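Local structure of porin (Rhodobacter capsulatus, 2POR) at residues D58-L63 and K69-D74; A78-F83 and T106-L111; Y91-L94 and G99-I102; G280-D285 and D290-L295. The protein forms, as a homotrimer of barrels, outer-membrane channels through which small hydrophilic solutes of up to about 0.6 kDa diffuse passively. All blocks are in the same frame, centred on the assembly; numbering follows the deposited sequence.

Contact 1: residues D58-L63 and K69-D74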
loop_
_atom_site.group_PDB
_atom_site.type_symbol
_atom_site.label_atom_id
_atom_site.label_comp_id
_atom_site.label_asym_id
_atom_site.label_seq_id
_atom_site.Cartn_x
_atom_site.Cartn_y
_atom_site.Cartn_z
ATOM N N ASP A 58 -8.474 -6.415 6.640
ATOM C CA ASP A 58 -7.624 -5.741 7.610
ATOM C C ASP A 58 -8.333 -4.442 8.046
ATOM O O ASP A 58 -9.194 -3.954 7.319
ATOM C CB ASP A 58 -6.312 -5.351 7.005
ATOM C CG ASP A 58 -5.382 -6.540 6.748
ATOM O OD1 ASP A 58 -5.300 -7.441 7.581
ATOM O OD2 ASP A 58 -4.736 -6.520 5.711
ATOM N N GLY A 59 -7.945 -3.913 9.193
ATOM C CA GLY A 59 -8.540 -2.683 9.725
ATOM C C GLY A 59 -9.916 -2.951 10.267
ATOM O O GLY A 59 -10.460 -4.055 10.122
ATOM N N THR A 60 -10.540 -2.000 10.969
ATOM C CA THR A 60 -11.917 -2.170 11.457
ATOM C C THR A 60 -12.771 -0.917 11.208
ATOM O O THR A 60 -12.179 0.150 10.995
ATOM C CB THR A 60 -11.988 -2.461 12.968
ATOM O OG1 THR A 60 -11.173 -1.520 13.645
ATOM C CG2 THR A 60 -11.532 -3.877 13.297
ATOM N N VAL A 61 -14.096 -1.066 11.141
ATOM C CA VAL A 61 -15.069 0.009 10.985
ATOM C C VAL A 61 -15.985 -0.141 12.218
ATOM O O VAL A 61 -16.265 -1.280 12.648
ATOM C CB VAL A 61 -15.871 -0.162 9.674
ATOM C CG1 VAL A 61 -16.915 0.942 9.523
ATOM C CG2 VAL A 61 -14.932 -0.074 8.507
ATOM N N PHE A 62 -16.442 0.939 12.885
ATOM C CA PHE A 62 -17.332 0.779 14.033
ATOM C C PHE A 62 -18.414 1.865 14.087
ATOM O O PHE A 62 -18.298 2.930 13.453
ATOM C CB PHE A 62 -16.543 0.800 15.333
ATOM C CG PHE A 62 -16.020 2.173 15.770
ATOM C CD1 PHE A 62 -16.822 3.018 16.545
ATOM C CD2 PHE A 62 -14.740 2.553 15.414
ATOM C CE1 PHE A 62 -16.327 4.239 16.964
ATOM C CE2 PHE A 62 -14.260 3.784 15.842
ATOM C CZ PHE A 62 -15.044 4.627 16.615
ATOM N N LEU A 63 -19.446 1.530 14.854
ATOM C CA LEU A 63 -20.577 2.413 15.165
ATOM C C LEU A 63 -20.850 2.200 16.630
ATOM O O LEU A 63 -20.933 1.032 17.018
ATOM C CB LEU A 63 -21.871 2.050 14.435
ATOM C CG LEU A 63 -23.093 2.947 14.695
ATOM C CD1 LEU A 63 -22.860 4.348 14.144
ATOM C CD2 LEU A 63 -24.275 2.381 13.967
ATOM N N LYS A 69 -20.978 -1.025 21.225
ATOM C CA LYS A 69 -20.200 -0.715 20.035
ATOM C C LYS A 69 -20.214 -1.942 19.113
ATOM O O LYS A 69 -20.020 -3.055 19.601
ATOM C CB LYS A 69 -18.784 -0.404 20.475
ATOM C CG LYS A 69 -17.832 -0.038 19.335
ATOM C CD LYS A 69 -16.473 0.096 19.990
ATOM C CE LYS A 69 -15.433 0.384 18.954
ATOM N NZ LYS A 69 -14.149 0.641 19.587
ATOM N N ILE A 70 -20.416 -1.748 17.841
ATOM C CA ILE A 70 -20.406 -2.811 16.838
ATOM C C ILE A 70 -19.200 -2.529 15.957
ATOM O O ILE A 70 -19.117 -1.446 15.366
ATOM C CB ILE A 70 -21.682 -2.741 16.000
ATOM C CG1 ILE A 70 -22.892 -3.004 16.886
ATOM C CG2 ILE A 70 -21.610 -3.780 14.884
ATOM C CD1 ILE A 70 -24.195 -2.567 16.193
ATOM N N GLU A 71 -18.271 -3.461 15.790
ATOM C CA GLU A 71 -17.063 -3.271 15.005
ATOM C C GLU A 71 -16.991 -4.395 13.939
ATOM O O GLU A 71 -17.274 -5.550 14.309
ATOM C CB GLU A 71 -15.951 -3.346 15.983
ATOM C CG GLU A 71 -14.606 -2.957 15.438
ATOM C CD GLU A 71 -13.505 -2.964 16.496
ATOM O OE1 GLU A 71 -13.636 -3.716 17.446
ATOM O OE2 GLU A 71 -12.536 -2.203 16.372
ATOM N N MET A 72 -16.620 -4.139 12.678
ATOM C CA MET A 72 -16.568 -5.187 11.661
ATOM C C MET A 72 -15.254 -5.028 10.948
ATOM O O MET A 72 -14.838 -3.883 10.693
ATOM C CB MET A 72 -17.709 -5.001 10.714
ATOM C CG MET A 72 -17.855 -6.172 9.720
ATOM S SD MET A 72 -19.316 -6.047 8.682
ATOM C CE MET A 72 -20.542 -6.406 9.885
ATOM N N GLY A 73 -14.552 -6.143 10.676
ATOM C CA GLY A 73 -13.317 -6.140 9.893
ATOM C C GLY A 73 -12.387 -7.137 10.534
ATOM O O GLY A 73 -12.823 -8.197 10.984
ATOM N N ASP A 74 -11.136 -6.763 10.716
ATOM C CA ASP A 74 -10.176 -7.603 11.354
ATOM C C ASP A 74 -10.260 -7.322 12.856
ATOM O O ASP A 74 -9.405 -6.665 13.439
ATOM C CB ASP A 74 -8.794 -7.296 10.736
ATOM C CG ASP A 74 -7.630 -8.170 11.214
ATOM O OD1 ASP A 74 -7.806 -9.019 12.110
ATOM O OD2 ASP A 74 -6.521 -7.989 10.691
HETATM O O HOH W 1 -5.939 -5.225 10.694
#

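Contact 2: residues A78-F83 and T106-L111. With CA (calcium ion), chain B.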
loop_
_atom_site.group_PDB
_atom_site.type_symbol
_atom_site.label_atom_id
_atom_site.label_comp_id
_atom_site.label_asym_id
_atom_site.label_seq_id
_atom_site.Cartn_x
_atom_site.Cartn_y
_atom_site.Cartn_z
ATOM N N ALA A 78 -14.377 -11.943 21.284
ATOM C CA ALA A 78 -14.885 -11.448 22.568
ATOM C C ALA A 78 -13.984 -11.609 23.761
ATOM O O ALA A 78 -13.762 -10.643 24.502
ATOM C CB ALA A 78 -16.157 -12.129 22.859
ATOM N N SER A 79 -13.352 -12.768 23.992
ATOM C CA SER A 79 -12.449 -12.935 25.106
ATOM C C SER A 79 -11.195 -12.095 25.002
ATOM O O SER A 79 -10.808 -11.450 25.983
ATOM C CB SER A 79 -12.032 -14.401 25.253
ATOM O OG SER A 79 -13.204 -15.199 25.284
ATOM N N GLU A 80 -10.516 -12.059 23.854
ATOM C CA GLU A 80 -9.316 -11.272 23.702
ATOM C C GLU A 80 -9.674 -9.782 23.865
ATOM O O GLU A 80 -8.887 -9.098 24.512
ATOM C CB GLU A 80 -8.745 -11.515 22.335
ATOM C CG GLU A 80 -7.375 -10.893 22.285
ATOM C CD GLU A 80 -6.472 -11.281 21.141
ATOM O OE1 GLU A 80 -6.779 -12.176 20.361
ATOM O OE2 GLU A 80 -5.379 -10.734 21.036
ATOM N N ALA A 81 -10.821 -9.336 23.331
ATOM C CA ALA A 81 -11.323 -7.956 23.423
ATOM C C ALA A 81 -11.410 -7.557 24.913
ATOM O O ALA A 81 -11.007 -6.443 25.269
ATOM C CB ALA A 81 -12.710 -7.847 22.796
ATOM N N LEU A 82 -11.823 -8.430 25.839
ATOM C CA LEU A 82 -11.834 -8.076 27.252
ATOM C C LEU A 82 -10.572 -8.379 28.017
ATOM O O LEU A 82 -10.237 -7.573 28.887
ATOM C CB LEU A 82 -13.007 -8.758 27.976
ATOM C CG LEU A 82 -14.389 -8.516 27.388
ATOM C CD1 LEU A 82 -15.462 -9.019 28.322
ATOM C CD2 LEU A 82 -14.557 -7.045 27.121
ATOM N N PHE A 83 -9.761 -9.435 27.773
ATOM C CA PHE A 83 -8.640 -9.762 28.667
ATOM C C PHE A 83 -7.268 -9.508 28.115
ATOM O O PHE A 83 -6.321 -9.482 28.903
ATOM C CB PHE A 83 -8.717 -11.251 29.138
ATOM C CG PHE A 83 -10.130 -11.634 29.600
ATOM C CD1 PHE A 83 -10.784 -10.878 30.569
ATOM C CD2 PHE A 83 -10.791 -12.702 29.013
ATOM C CE1 PHE A 83 -12.070 -11.198 30.917
ATOM C CE2 PHE A 83 -12.077 -13.012 29.369
ATOM C CZ PHE A 83 -12.715 -12.255 30.317
ATOM N N THR A 106 -10.611 -17.962 18.880
ATOM C CA THR A 106 -11.276 -17.300 17.756
ATOM C C THR A 106 -10.811 -15.842 17.582
ATOM O O THR A 106 -10.055 -15.347 18.434
ATOM C CB THR A 106 -12.857 -17.367 17.927
ATOM O OG1 THR A 106 -13.229 -16.450 18.970
ATOM C CG2 THR A 106 -13.377 -18.815 18.213
ATOM N N GLY A 107 -11.256 -15.182 16.494
ATOM C CA GLY A 107 -10.989 -13.777 16.199
ATOM C C GLY A 107 -9.527 -13.623 15.925
ATOM O O GLY A 107 -8.783 -14.603 15.814
ATOM N N ASP A 108 -9.136 -12.376 15.733
ATOM C CA ASP A 108 -7.749 -12.020 15.502
ATOM C C ASP A 108 -7.093 -12.881 14.409
ATOM O O ASP A 108 -6.078 -13.570 14.609
ATOM C CB ASP A 108 -6.948 -12.172 16.787
ATOM C CG ASP A 108 -5.608 -11.456 16.769
ATOM O OD1 ASP A 108 -5.372 -10.614 15.905
ATOM O OD2 ASP A 108 -4.780 -11.687 17.661
ATOM N N GLU A 109 -7.806 -12.837 13.275
ATOM C CA GLU A 109 -7.391 -13.435 12.010
ATOM C C GLU A 109 -7.509 -14.965 11.951
ATOM O O GLU A 109 -6.922 -15.571 11.057
ATOM C CB GLU A 109 -5.945 -13.063 11.677
ATOM C CG GLU A 109 -5.712 -11.573 11.560
ATOM C CD GLU A 109 -4.276 -11.265 11.216
ATOM O OE1 GLU A 109 -3.428 -11.462 12.083
ATOM O OE2 GLU A 109 -4.029 -10.862 10.078
ATOM N N ARG A 110 -8.242 -15.638 12.842
ATOM C CA ARG A 110 -8.520 -17.086 12.739
ATOM C C ARG A 110 -9.288 -17.358 11.441
ATOM O O ARG A 110 -8.885 -18.205 10.635
ATOM C CB ARG A 110 -9.349 -17.569 13.949
ATOM C CG ARG A 110 -9.677 -19.069 13.986
ATOM C CD ARG A 110 -8.330 -19.819 14.141
ATOM N NE ARG A 110 -7.894 -19.716 15.527
ATOM C CZ ARG A 110 -6.642 -19.635 15.968
ATOM N NH1 ARG A 110 -5.648 -19.647 15.111
ATOM N NH2 ARG A 110 -6.359 -19.574 17.269
ATOM N N LEU A 111 -10.375 -16.645 11.161
ATOM C CA LEU A 111 -11.130 -16.817 9.946
ATOM C C LEU A 111 -11.212 -15.582 9.073
ATOM O O LEU A 111 -11.759 -15.625 7.963
ATOM C CB LEU A 111 -12.514 -17.270 10.315
ATOM C CG LEU A 111 -12.630 -18.674 10.869
ATOM C CD1 LEU A 111 -14.019 -18.983 11.310
ATOM C CD2 LEU A 111 -12.278 -19.625 9.763
HETATM CA CA CA B . -4.374 -12.555 19.691
HETATM O O HOH W 2 -9.352 -13.073 19.617
HETATM O O HOH W 3 -2.596 -11.148 20.198
HETATM O O HOH W 4 -3.828 -13.306 21.778
HETATM O O HOH W 5 -5.248 -14.777 19.263
HETATM O O HOH W 6 -2.431 -13.684 18.924
#

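Contact 3: residues Y91-L94 and G99-I102. With CA (calcium ion), chain C.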
loop_
_atom_site.group_PDB
_atom_site.type_symbol
_atom_site.label_atom_id
_atom_site.label_comp_id
_atom_site.label_asym_id
_atom_site.label_seq_id
_atom_site.Cartn_x
_atom_site.Cartn_y
_atom_site.Cartn_z
ATOM N N TYR A 91 11.942 -5.612 21.931
ATOM C CA TYR A 91 11.562 -4.521 21.049
ATOM C C TYR A 91 10.911 -5.034 19.786
ATOM O O TYR A 91 10.167 -4.281 19.181
ATOM C CB TYR A 91 12.786 -3.672 20.713
ATOM C CG TYR A 91 13.612 -4.024 19.480
ATOM C CD1 TYR A 91 13.297 -3.461 18.275
ATOM C CD2 TYR A 91 14.687 -4.887 19.561
ATOM C CE1 TYR A 91 14.053 -3.763 17.170
ATOM C CE2 TYR A 91 15.460 -5.192 18.454
ATOM C CZ TYR A 91 15.123 -4.624 17.271
ATOM O OH TYR A 91 15.835 -4.917 16.150
ATOM N N THR A 92 11.170 -6.278 19.312
ATOM C CA THR A 92 10.554 -6.807 18.080
ATOM C C THR A 92 9.310 -7.634 18.414
ATOM O O THR A 92 8.649 -8.094 17.497
ATOM C CB THR A 92 11.557 -7.717 17.267
ATOM O OG1 THR A 92 11.904 -8.789 18.134
ATOM C CG2 THR A 92 12.849 -7.074 16.880
ATOM N N ASP A 93 8.929 -7.803 19.698
ATOM C CA ASP A 93 7.862 -8.663 20.214
ATOM C C ASP A 93 8.279 -10.096 19.910
ATOM O O ASP A 93 7.930 -10.680 18.867
ATOM C CB ASP A 93 6.487 -8.349 19.568
ATOM C CG ASP A 93 5.316 -9.151 20.107
ATOM O OD1 ASP A 93 5.401 -9.916 21.079
ATOM O OD2 ASP A 93 4.223 -9.049 19.558
ATOM N N LEU A 94 9.103 -10.647 20.805
ATOM C CA LEU A 94 9.754 -11.948 20.569
ATOM C C LEU A 94 8.796 -13.099 20.739
ATOM O O LEU A 94 8.801 -13.780 21.756
ATOM C CB LEU A 94 10.920 -12.164 21.525
ATOM C CG LEU A 94 12.140 -11.335 21.341
ATOM C CD1 LEU A 94 13.042 -11.487 22.583
ATOM C CD2 LEU A 94 12.828 -11.737 20.060
ATOM N N GLY A 99 5.697 -16.865 22.506
ATOM C CA GLY A 99 5.297 -15.484 22.674
ATOM C C GLY A 99 4.418 -15.187 23.861
ATOM O O GLY A 99 3.995 -16.044 24.632
ATOM N N ASN A 100 4.068 -13.926 23.993
ATOM C CA ASN A 100 3.318 -13.429 25.153
ATOM C C ASN A 100 1.837 -13.513 24.938
ATOM O O ASN A 100 1.047 -13.318 25.848
ATOM C CB ASN A 100 3.740 -11.968 25.402
ATOM C CG ASN A 100 3.335 -11.050 24.257
ATOM O OD1 ASN A 100 3.749 -11.204 23.105
ATOM N ND2 ASN A 100 2.474 -10.078 24.514
ATOM N N ASP A 101 1.364 -13.755 23.727
ATOM C CA ASP A 101 -0.050 -13.725 23.414
ATOM C C ASP A 101 -0.805 -14.822 24.077
ATOM O O ASP A 101 -0.306 -15.932 24.167
ATOM C CB ASP A 101 -0.257 -13.836 21.910
ATOM C CG ASP A 101 0.507 -12.798 21.083
ATOM O OD1 ASP A 101 1.652 -12.354 21.346
ATOM O OD2 ASP A 101 -0.110 -12.400 20.120
ATOM N N ILE A 102 -1.983 -14.566 24.585
ATOM C CA ILE A 102 -2.753 -15.619 25.188
ATOM C C ILE A 102 -3.380 -16.413 24.029
ATOM O O ILE A 102 -3.780 -15.802 23.028
ATOM C CB ILE A 102 -3.805 -14.955 26.161
ATOM C CG1 ILE A 102 -3.083 -14.452 27.424
ATOM C CG2 ILE A 102 -4.927 -15.934 26.532
ATOM C CD1 ILE A 102 -4.060 -13.734 28.417
HETATM CA CA CA C . 3.297 -10.901 20.859
HETATM O O HOH W 7 8.831 -16.450 22.116
HETATM O O HOH W 8 2.165 -9.065 21.891
HETATM O O HOH W 9 1.730 -10.520 19.298
#

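Contact 4: residues G280-D285 and D290-L295. With C8E ((hydroxyethyloxy)tri(ethyloxy)octane), chain F.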
loop_
_atom_site.group_PDB
_atom_site.type_symbol
_atom_site.label_atom_id
_atom_site.label_comp_id
_atom_site.label_asym_id
_atom_site.label_seq_id
_atom_site.Cartn_x
_atom_site.Cartn_y
_atom_site.Cartn_z
ATOM N N GLY A 280 14.960 -8.088 25.511
ATOM C CA GLY A 280 14.292 -9.197 26.172
ATOM C C GLY A 280 14.879 -10.523 25.713
ATOM O O GLY A 280 15.721 -10.569 24.816
ATOM N N ILE A 281 14.405 -11.557 26.355
ATOM C CA ILE A 281 14.885 -12.902 26.167
ATOM C C ILE A 281 13.619 -13.743 26.127
ATOM O O ILE A 281 12.652 -13.442 26.840
ATOM C CB ILE A 281 15.865 -13.107 27.386
ATOM C CG1 ILE A 281 17.104 -13.538 26.744
ATOM C CG2 ILE A 281 15.478 -14.080 28.487
ATOM C CD1 ILE A 281 17.949 -12.321 26.398
ATOM N N ALA A 282 13.521 -14.781 25.282
ATOM C CA ALA A 282 12.345 -15.643 25.285
ATOM C C ALA A 282 12.767 -17.064 24.871
ATOM O O ALA A 282 13.739 -17.274 24.120
ATOM C CB ALA A 282 11.283 -15.171 24.293
ATOM N N ASP A 283 12.037 -18.057 25.371
ATOM C CA ASP A 283 12.312 -19.451 25.064
ATOM C C ASP A 283 11.170 -20.373 25.399
ATOM O O ASP A 283 10.102 -19.961 25.878
ATOM C CB ASP A 283 13.534 -19.882 25.833
ATOM C CG ASP A 283 14.318 -21.010 25.185
ATOM O OD1 ASP A 283 13.975 -21.543 24.108
ATOM O OD2 ASP A 283 15.319 -21.323 25.810
ATOM N N ASN A 284 11.350 -21.646 25.083
ATOM C CA ASN A 284 10.397 -22.621 25.554
ATOM C C ASN A 284 11.256 -23.832 25.866
ATOM O O ASN A 284 12.452 -23.871 25.582
ATOM C CB ASN A 284 9.339 -22.975 24.495
ATOM C CG ASN A 284 9.893 -23.522 23.206
ATOM O OD1 ASN A 284 10.771 -24.385 23.173
ATOM N ND2 ASN A 284 9.436 -23.022 22.081
ATOM N N ASP A 285 10.640 -24.815 26.472
ATOM C CA ASP A 285 11.339 -26.043 26.831
ATOM C C ASP A 285 11.338 -27.163 25.778
ATOM O O ASP A 285 11.597 -28.328 26.094
ATOM C CB ASP A 285 10.734 -26.574 28.142
ATOM C CG ASP A 285 9.288 -27.057 28.099
ATOM O OD1 ASP A 285 8.598 -26.942 27.069
ATOM O OD2 ASP A 285 8.844 -27.553 29.136
ATOM N N ASP A 290 16.636 -22.973 20.900
ATOM C CA ASP A 290 17.667 -22.100 21.467
ATOM C C ASP A 290 16.883 -20.812 21.780
ATOM O O ASP A 290 15.893 -20.499 21.115
ATOM C CB ASP A 290 18.768 -21.678 20.504
ATOM C CG ASP A 290 19.083 -22.632 19.366
ATOM O OD1 ASP A 290 18.429 -22.551 18.307
ATOM O OD2 ASP A 290 20.009 -23.422 19.568
ATOM N N MET A 291 17.342 -20.067 22.778
ATOM C CA MET A 291 16.740 -18.824 23.227
ATOM C C MET A 291 16.899 -17.724 22.183
ATOM O O MET A 291 18.015 -17.573 21.630
ATOM C CB MET A 291 17.438 -18.426 24.483
ATOM C CG MET A 291 16.912 -17.220 25.223
ATOM S SD MET A 291 18.141 -16.819 26.487
ATOM C CE MET A 291 19.445 -16.193 25.458
ATOM N N VAL A 292 15.776 -17.012 21.929
ATOM C CA VAL A 292 15.801 -15.811 21.086
ATOM C C VAL A 292 15.994 -14.583 22.012
ATOM O O VAL A 292 15.734 -14.633 23.227
ATOM C CB VAL A 292 14.484 -15.649 20.242
ATOM C CG1 VAL A 292 14.474 -16.795 19.267
ATOM C CG2 VAL A 292 13.213 -15.639 21.064
ATOM N N ALA A 293 16.506 -13.475 21.511
ATOM C CA ALA A 293 16.758 -12.291 22.317
ATOM C C ALA A 293 16.762 -11.079 21.398
ATOM O O ALA A 293 16.922 -11.237 20.173
ATOM C CB ALA A 293 18.128 -12.363 22.982
ATOM N N ASP A 294 16.587 -9.845 21.898
ATOM C CA ASP A 294 16.790 -8.677 21.049
ATOM C C ASP A 294 17.156 -7.467 21.891
ATOM O O ASP A 294 17.012 -7.541 23.127
ATOM C CB ASP A 294 15.535 -8.398 20.238
ATOM C CG ASP A 294 14.283 -7.917 20.956
ATOM O OD1 ASP A 294 14.315 -7.324 22.030
ATOM O OD2 ASP A 294 13.219 -8.122 20.399
ATOM N N LEU A 295 17.596 -6.399 21.247
ATOM C CA LEU A 295 17.930 -5.177 21.940
ATOM C C LEU A 295 17.805 -4.069 20.934
ATOM O O LEU A 295 18.473 -4.085 19.893
ATOM C CB LEU A 295 19.354 -5.238 22.470
ATOM C CG LEU A 295 19.804 -3.935 23.216
ATOM C CD1 LEU A 295 18.959 -3.710 24.468
ATOM C CD2 LEU A 295 21.235 -4.048 23.655
HETATM C C1 C8E F . 16.768 -8.910 29.950
HETATM C C2 C8E F . 16.764 -7.783 28.898
HETATM C C3 C8E F . 18.024 -7.644 28.029
HETATM C C4 C8E F . 18.221 -8.662 26.898
HETATM C C5 C8E F . 19.461 -8.220 26.131
HETATM C C6 C8E F . 19.947 -9.233 25.112
HETATM C C7 C8E F . 21.439 -9.024 24.796
HETATM C C8 C8E F . 21.752 -8.012 23.683
HETATM O O9 C8E F . 23.058 -7.384 23.617
HETATM C C10 C8E F . 24.038 -7.912 22.688
HETATM C C11 C8E F . 24.383 -7.254 21.338
HETATM O O12 C8E F . 25.613 -7.686 20.726
HETATM C C13 C8E F . 25.486 -8.575 19.597
HETATM C C14 C8E F . 26.233 -8.349 18.260
HETATM O O15 C8E F . 25.831 -7.376 17.270
HETATM C C16 C8E F . 25.592 -7.970 15.982
HETATM C C17 C8E F . 25.516 -7.089 14.745
HETATM O O18 C8E F . 25.285 -7.688 13.472
HETATM C C19 C8E F . 26.327 -7.313 12.569
HETATM C C20 C8E F . 27.394 -8.346 12.220
HETATM O O21 C8E F . 28.468 -7.833 11.432
#

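Contact 1: residues D58-L63 and K69-D74
Val61 and Met72 face each other as a hydrogen-bonded antiparallel pair, Val61 N to Met72 O and Met72 N to Val61 O both measuring 2.9 Å, and Leu63 with Ile70 repeats the pattern. In the non-hydrogen-bonded pair between them, Phe62 and Glu71 project to one face. There the extended side chain of Lys69 reaches across the Phe62 ring: Lys69 CE packs 3.7 Å from Phe62 CG over one ring face, and Lys69 NZ stands 4.6 Å from the ring centroid, 12° off its normal, a cation-pi contact. These strands form one hairpin of the 16-stranded porin barrel, and on the other face Val61, Leu63 and Met72 pack against a second subunit. Gly73 fits where a side chain would strike Gly59 O. Glu71, with CG anti to N (chi1 -171°), brings OE2 to 3.1 Å from Thr60 OG1, although that hydroxyl proton has a rival acceptor. Shortening Glu71 to an alanine is likely to leave Thr60 without this neighbour and open a gap beside its CB. Asp74 N to Gly59 O (2.9 Å, 168°) continues the pairing, but the acids there sit looser: Asp58 OD1 and Asp74 OD2, 3.4 Å apart, would probably repel, and a water links Asp74 OD2 to Gly59 N, 2.8 Å from each.

Contact 2: residues A78-F83 and T106-L111
Two carboxylates, Glu80 and Asp108, meet with no direct bond between them: OE1 of the first lies 3.4 Å from OD2 of the second, a pairing of acceptors made possible by a shared calcium ion. Glu80 grips the ion with both oxygens, OE1 and OE2 each 2.5 Å from it, whereas Asp108 uses OD2 alone, at 2.2 Å. Four waters complete a shell of seven oxygens, so more than half of the ligands are solvent. The carboxylate planes are turned 71° against each other, so the two groups do not stack. Glu80 reaches out from helix 78-83 on a fully extended chain, CG anti to the backbone N (chi1 -170°). Asp108 sits on a type I' turn running from Gly107 to Arg110, closed by the bond from Arg110 N to Gly107 O. A further water ties the two segments together without touching the metal, donating to Glu80 OE1 at 2.8 Å and to Thr106 O at 2.7 Å. The positive ion probably offsets the repulsion between the acids. The centre of this contact lies about 7 Å from the centre of the chain, and its calcium site belongs to the long loop that in porins of this type folds into the barrel and narrows the pore.

Contact 3: residues Y91-L94 and G99-I102
Asp93 holds CG anti to its own nitrogen (chi1 -177°) while Asn100 turns CG in between its nitrogen and carbonyl carbon (chi1 65°), and these rotations bring Asp93 OD1 and Asn100 OD1 to 2.9 Å from each other. Neither donates; both bind a calcium ion. Asp93 is bidentate, with OD1 at 2.3 Å and OD2 at 2.4 Å from the metal, and Asn100 OD1 coordinates from a plane turned 66° from that carboxylate. Asp101 adds OD1 at 2.2 Å, and Asp95 also contributes from the chain between the two segments. The amide of Asn100 has its orientation fixed from its other branch: ND2 donates to the backbone O of Leu86 and to a calcium-bound water, which commits OD1 to the metal. A second coordinated water gives a hydrogen bond to Asp101 OD2 at 2.8 Å, so that OD1 holds the metal directly and OD2 through this water. Apart from the metal, the two segments are bridged by a water that donates to Leu94 O and accepts only weakly from Gly99 N, 3.2 Å away. Three aspartates and an asparagine converging from one irregular loop make an acid-rich calcium site, set within the loop that constricts a porin channel.

Contact 4: residues G280-D285 and D290-L295
Met291 lies against Ile281, Ala282 and Asp283 along almost its whole length. Its CB rests 3.8 Å from Asp283 OD2; CG, anti to the backbone N (chi1 -175°), comes to 3.4 Å from Ala282 O; SD packs on Ile281 CG1 at 3.5 Å; and CE, swung round by a bend at chi3 (71°), stays 3.8 Å from that same CG1. Ile281 continues the apolar row, its CD1 lying 3.4 Å from Ala293 CB, tighter than usual for two carbons. A bound detergent tail follows, C8E C4 being 3.7 Å from Ile281 CD1. This is the hairpin of the last two strands of the porin barrel, where paired backbone bonds join Gly280 to Asp294 and Ala282 to Val292. Ile281 and Ala293 share the face on which the detergent touches Ile281. On the other face the Ala282 methyl meets Val292 CG2, and the Asp294 carboxylate is held by Thr92 and Tyr91 of the inward-folded loop. With an alanine in place of Asp283, the weak bond from Asn284 N to Asp283 OD1 (2.8 Å) would be lost, and Met291, no longer flanked by the carboxylate, would probably be freer to shift. Ahead of the second strand, Asp290 O accepts a hydrogen bond from Arg97 NE of the loop.

How the contacts relate
Contacts 1 and 4 are hairpins of the same closed barrel, on opposite sides of the chain's centre, their own centres about 34 Å apart. Between them run contacts 2 and 3, with centres about 16 Å apart. Both belong to the part of the chain that joins helix 78-83 to strand 118-125. Their two calcium ions are 7.9 Å from each other, and Asp101 of contact 3, a ligand of one, comes within about 4 Å of the other. The loop touches both hairpin contacts: Asp74 OD1 of contact 1 packs 3.3 Å from Glu109 CG of contact 2, and Asp294 of contact 4 receives Thr92 OG1 on OD2 at 2.7 Å and Tyr91 N on OD1 at 2.9 Å, both probable hydrogen bonds.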